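PDB 3JTX: aminotransferase from Neisseria meningitidis Z2491, which probably catalyses the pyridoxal-phosphate-dependent transfer of an amino group between an amino acid and a 2-oxo acid. Local coordinates for residues A[185-190]-A[227-232]. Numbering follows the deposited sequence.
Sequences LDLDGW and AAQLGR
In the large domain of this class I/II aminotransferase, the capped start of helix 187-200 meets the end of helix 223-229, and Leu187 reaches across to Gln229 and Leu230. Methyl CD2 of Leu187 does most of the touching, 4.2 Å from CG of Leu230 and 3.6 Å from OE1 of Gln229. Leu187 and Gln229 cross at about a right angle; the glutamine leaves its backbone with CG beside N (chi1 -73°) and then runs extended, which carries its amide oxygen to the two leucine methyls. Leu230 CD1 rests 4.1 Å from Leu187 O, and the same side chain also touches Lys191 and Phe194, further along helix 187-200. Trp190 adds little between the two segments; its indole goes inward, against Ile204 and Ser206 of strand 203-207 and Cys223 and Ala226 earlier in helix 223-229, while Leu185 CD2 sits 3.6 Å above the ring plane, over its centre.

The two helix ends are each capped locally. Asp186 is the N-cap of helix 187-200, a place suited to a short acceptor side chain, and its OD1 takes the N-H of Gly189 at 2.9 Å. Helix 223-229 ends in a Schellman motif, Arg232 N to Ala227 O (2.8 Å) and Gly231 N to Ala228 O (3.1 Å), with Gly231 as C-prime residue at the positive phi glycine readily adopts. Arg232 extends to helix 187-200, where NH2 makes a salt bridge with Asp198. Since no hydrogen bond links the two segments, their contact rests on van der Waals contact near the surface, leucine against leucine and leucine methyls against carbonyl and amide oxygens; exposed Gln229 suits its polar amide.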
ATOM      1  N   LEU A 185     -24.904   7.784  11.537  1.00 13.73           N
ATOM      2  CA  LEU A 185     -25.574   8.878  10.844  1.00 13.61           C
ATOM      3  C   LEU A 185     -26.899   8.345  10.279  1.00 14.87           C
ATOM      4  O   LEU A 185     -26.939   7.279   9.653  1.00 14.81           O
ATOM      5  CB  LEU A 185     -24.692   9.442   9.728  1.00 13.56           C
ATOM      6  CG  LEU A 185     -25.147  10.779   9.142  1.00 13.11           C
ATOM      7  CD1 LEU A 185     -25.132  11.883  10.211  1.00 13.32           C
ATOM      8  CD2 LEU A 185     -24.319  11.163   7.934  1.00 11.20           C
ATOM      9  N   ASP A 186     -27.984   9.067  10.519  1.00 15.00           N
ATOM     10  CA  ASP A 186     -29.289   8.544  10.173  1.00 15.76           C
ATOM     11  C   ASP A 186     -29.810   9.142   8.862  1.00 14.90           C
ATOM     12  O   ASP A 186     -29.086   9.854   8.181  1.00 13.99           O
ATOM     13  CB  ASP A 186     -30.244   8.725  11.344  1.00 17.03           C
ATOM     14  CG  ASP A 186     -30.459  10.174  11.735  1.00 20.66           C
ATOM     15  OD1 ASP A 186     -29.974  11.107  11.048  1.00 25.64           O
ATOM     16  OD2 ASP A 186     -31.111  10.380  12.779  1.00 27.09           O
ATOM     17  N   LEU A 187     -31.048   8.840   8.486  1.00 13.97           N
ATOM     18  CA  LEU A 187     -31.560   9.374   7.227  1.00 13.94           C
ATOM     19  C   LEU A 187     -31.585  10.909   7.180  1.00 13.80           C
ATOM     20  O   LEU A 187     -31.282  11.492   6.142  1.00 13.39           O
ATOM     21  CB  LEU A 187     -32.937   8.804   6.897  1.00 13.90           C
ATOM     22  CG  LEU A 187     -32.947   7.377   6.350  1.00 13.26           C
ATOM     23  CD1 LEU A 187     -34.393   6.885   6.302  1.00 13.78           C
ATOM     24  CD2 LEU A 187     -32.260   7.255   4.945  1.00 14.59           C
ATOM     25  N   ASP A 188     -31.932  11.560   8.288  1.00 14.50           N
ATOM     26  CA  ASP A 188     -31.956  13.038   8.317  1.00 15.19           C
ATOM     27  C   ASP A 188     -30.547  13.593   8.132  1.00 15.38           C
ATOM     28  O   ASP A 188     -30.346  14.558   7.383  1.00 16.05           O
ATOM     29  CB  ASP A 188     -32.550  13.553   9.615  1.00 15.83           C
ATOM     30  CG  ASP A 188     -33.943  13.068   9.821  1.00 17.08           C
ATOM     31  OD1 ASP A 188     -34.869  13.659   9.223  1.00 14.80           O
ATOM     32  OD2 ASP A 188     -34.089  12.074  10.571  1.00 20.13           O
ATOM     33  N   GLY A 189     -29.590  12.957   8.791  1.00 15.03           N
ATOM     34  CA  GLY A 189     -28.185  13.377   8.715  1.00 14.92           C
ATOM     35  C   GLY A 189     -27.639  13.162   7.314  1.00 14.33           C
ATOM     36  O   GLY A 189     -26.967  14.028   6.768  1.00 14.26           O
ATOM     37  N   TRP A 190     -27.928  12.009   6.722  1.00 14.13           N
ATOM     38  CA  TRP A 190     -27.528  11.759   5.330  1.00 14.13           C
ATOM     39  C   TRP A 190     -28.182  12.746   4.354  1.00 14.20           C
ATOM     40  O   TRP A 190     -27.519  13.275   3.457  1.00 14.70           O
ATOM     41  CB  TRP A 190     -27.801  10.301   4.914  1.00 14.22           C
ATOM     42  CG  TRP A 190     -26.705   9.406   5.322  1.00 13.84           C
ATOM     43  CD1 TRP A 190     -26.753   8.402   6.242  1.00 14.21           C
ATOM     44  CD2 TRP A 190     -25.352   9.476   4.872  1.00 14.33           C
ATOM     45  NE1 TRP A 190     -25.521   7.805   6.356  1.00 15.07           N
ATOM     46  CE2 TRP A 190     -24.641   8.454   5.530  1.00 13.95           C
ATOM     47  CE3 TRP A 190     -24.673  10.299   3.966  1.00 12.79           C
ATOM     48  CZ2 TRP A 190     -23.287   8.236   5.311  1.00 14.14           C
ATOM     49  CZ3 TRP A 190     -23.332  10.063   3.736  1.00 14.08           C
ATOM     50  CH2 TRP A 190     -22.653   9.055   4.418  1.00 13.03           C
ATOM     51  N   ALA A 227     -28.519   6.613   0.198  1.00 12.47           N
ATOM     52  CA  ALA A 227     -28.736   7.172  -1.135  1.00 12.87           C
ATOM     53  C   ALA A 227     -29.906   6.494  -1.820  1.00 13.21           C
ATOM     54  O   ALA A 227     -30.812   7.162  -2.336  1.00 12.51           O
ATOM     55  CB  ALA A 227     -27.481   7.039  -1.989  1.00 12.83           C
ATOM     56  N   ALA A 228     -29.877   5.162  -1.827  1.00 13.33           N
ATOM     57  CA  ALA A 228     -30.975   4.366  -2.403  1.00 13.75           C
ATOM     58  C   ALA A 228     -32.319   4.739  -1.778  1.00 13.65           C
ATOM     59  O   ALA A 228     -33.288   5.010  -2.489  1.00 12.39           O
ATOM     60  CB  ALA A 228     -30.687   2.863  -2.223  1.00 13.68           C
ATOM     61  N   GLN A 229     -32.368   4.769  -0.448  1.00 13.22           N
ATOM     62  CA  GLN A 229     -33.602   5.068   0.273  1.00 13.66           C
ATOM     63  C   GLN A 229     -34.135   6.472   0.004  1.00 13.85           C
ATOM     64  O   GLN A 229     -35.348   6.683   0.021  1.00 14.52           O
ATOM     65  CB  GLN A 229     -33.442   4.804   1.775  1.00 13.53           C
ATOM     66  CG  GLN A 229     -33.413   3.280   2.106  1.00 15.32           C
ATOM     67  CD  GLN A 229     -33.193   2.975   3.604  1.00 18.75           C
ATOM     68  OE1 GLN A 229     -33.353   3.839   4.458  1.00 19.01           O
ATOM     69  NE2 GLN A 229     -32.819   1.737   3.905  1.00 19.43           N
ATOM     70  N   LEU A 230     -33.236   7.411  -0.278  1.00 13.87           N
ATOM     71  CA  LEU A 230     -33.609   8.785  -0.582  1.00 14.09           C
ATOM     72  C   LEU A 230     -33.709   9.058  -2.094  1.00 14.24           C
ATOM     73  O   LEU A 230     -33.903  10.186  -2.495  1.00 14.84           O
ATOM     74  CB  LEU A 230     -32.596   9.731   0.076  1.00 13.86           C
ATOM     75  CG  LEU A 230     -32.590   9.755   1.609  1.00 14.68           C
ATOM     76  CD1 LEU A 230     -31.382  10.548   2.129  1.00 14.41           C
ATOM     77  CD2 LEU A 230     -33.885  10.321   2.155  1.00 13.70           C
ATOM     78  N   GLY A 231     -33.576   8.033  -2.931  1.00 14.23           N
ATOM     79  CA  GLY A 231     -33.804   8.173  -4.375  1.00 14.73           C
ATOM     80  C   GLY A 231     -32.662   8.839  -5.123  1.00 15.05           C
ATOM     81  O   GLY A 231     -32.863   9.420  -6.183  1.00 15.03           O
ATOM     82  N   ARG A 232     -31.463   8.730  -4.575  1.00 15.07           N
ATOM     83  CA  ARG A 232     -30.294   9.473  -5.040  1.00 15.93           C
ATOM     84  C   ARG A 232     -29.303   8.520  -5.686  1.00 16.00           C
ATOM     85  O   ARG A 232     -29.163   7.394  -5.232  1.00 16.84           O
ATOM     86  CB  ARG A 232     -29.642  10.145  -3.822  1.00 15.86           C
ATOM     87  CG  ARG A 232     -28.450  11.028  -4.126  1.00 17.19           C
ATOM     88  CD  ARG A 232     -27.896  11.681  -2.854  1.00 19.56           C
ATOM     89  NE  ARG A 232     -26.850  12.646  -3.185  1.00 19.94           N
ATOM     90  CZ  ARG A 232     -27.070  13.922  -3.501  1.00 19.63           C
ATOM     91  NH1 ARG A 232     -28.309  14.424  -3.499  1.00 19.18           N
ATOM     92  NH2 ARG A 232     -26.043  14.705  -3.815  1.00 19.19           N
TER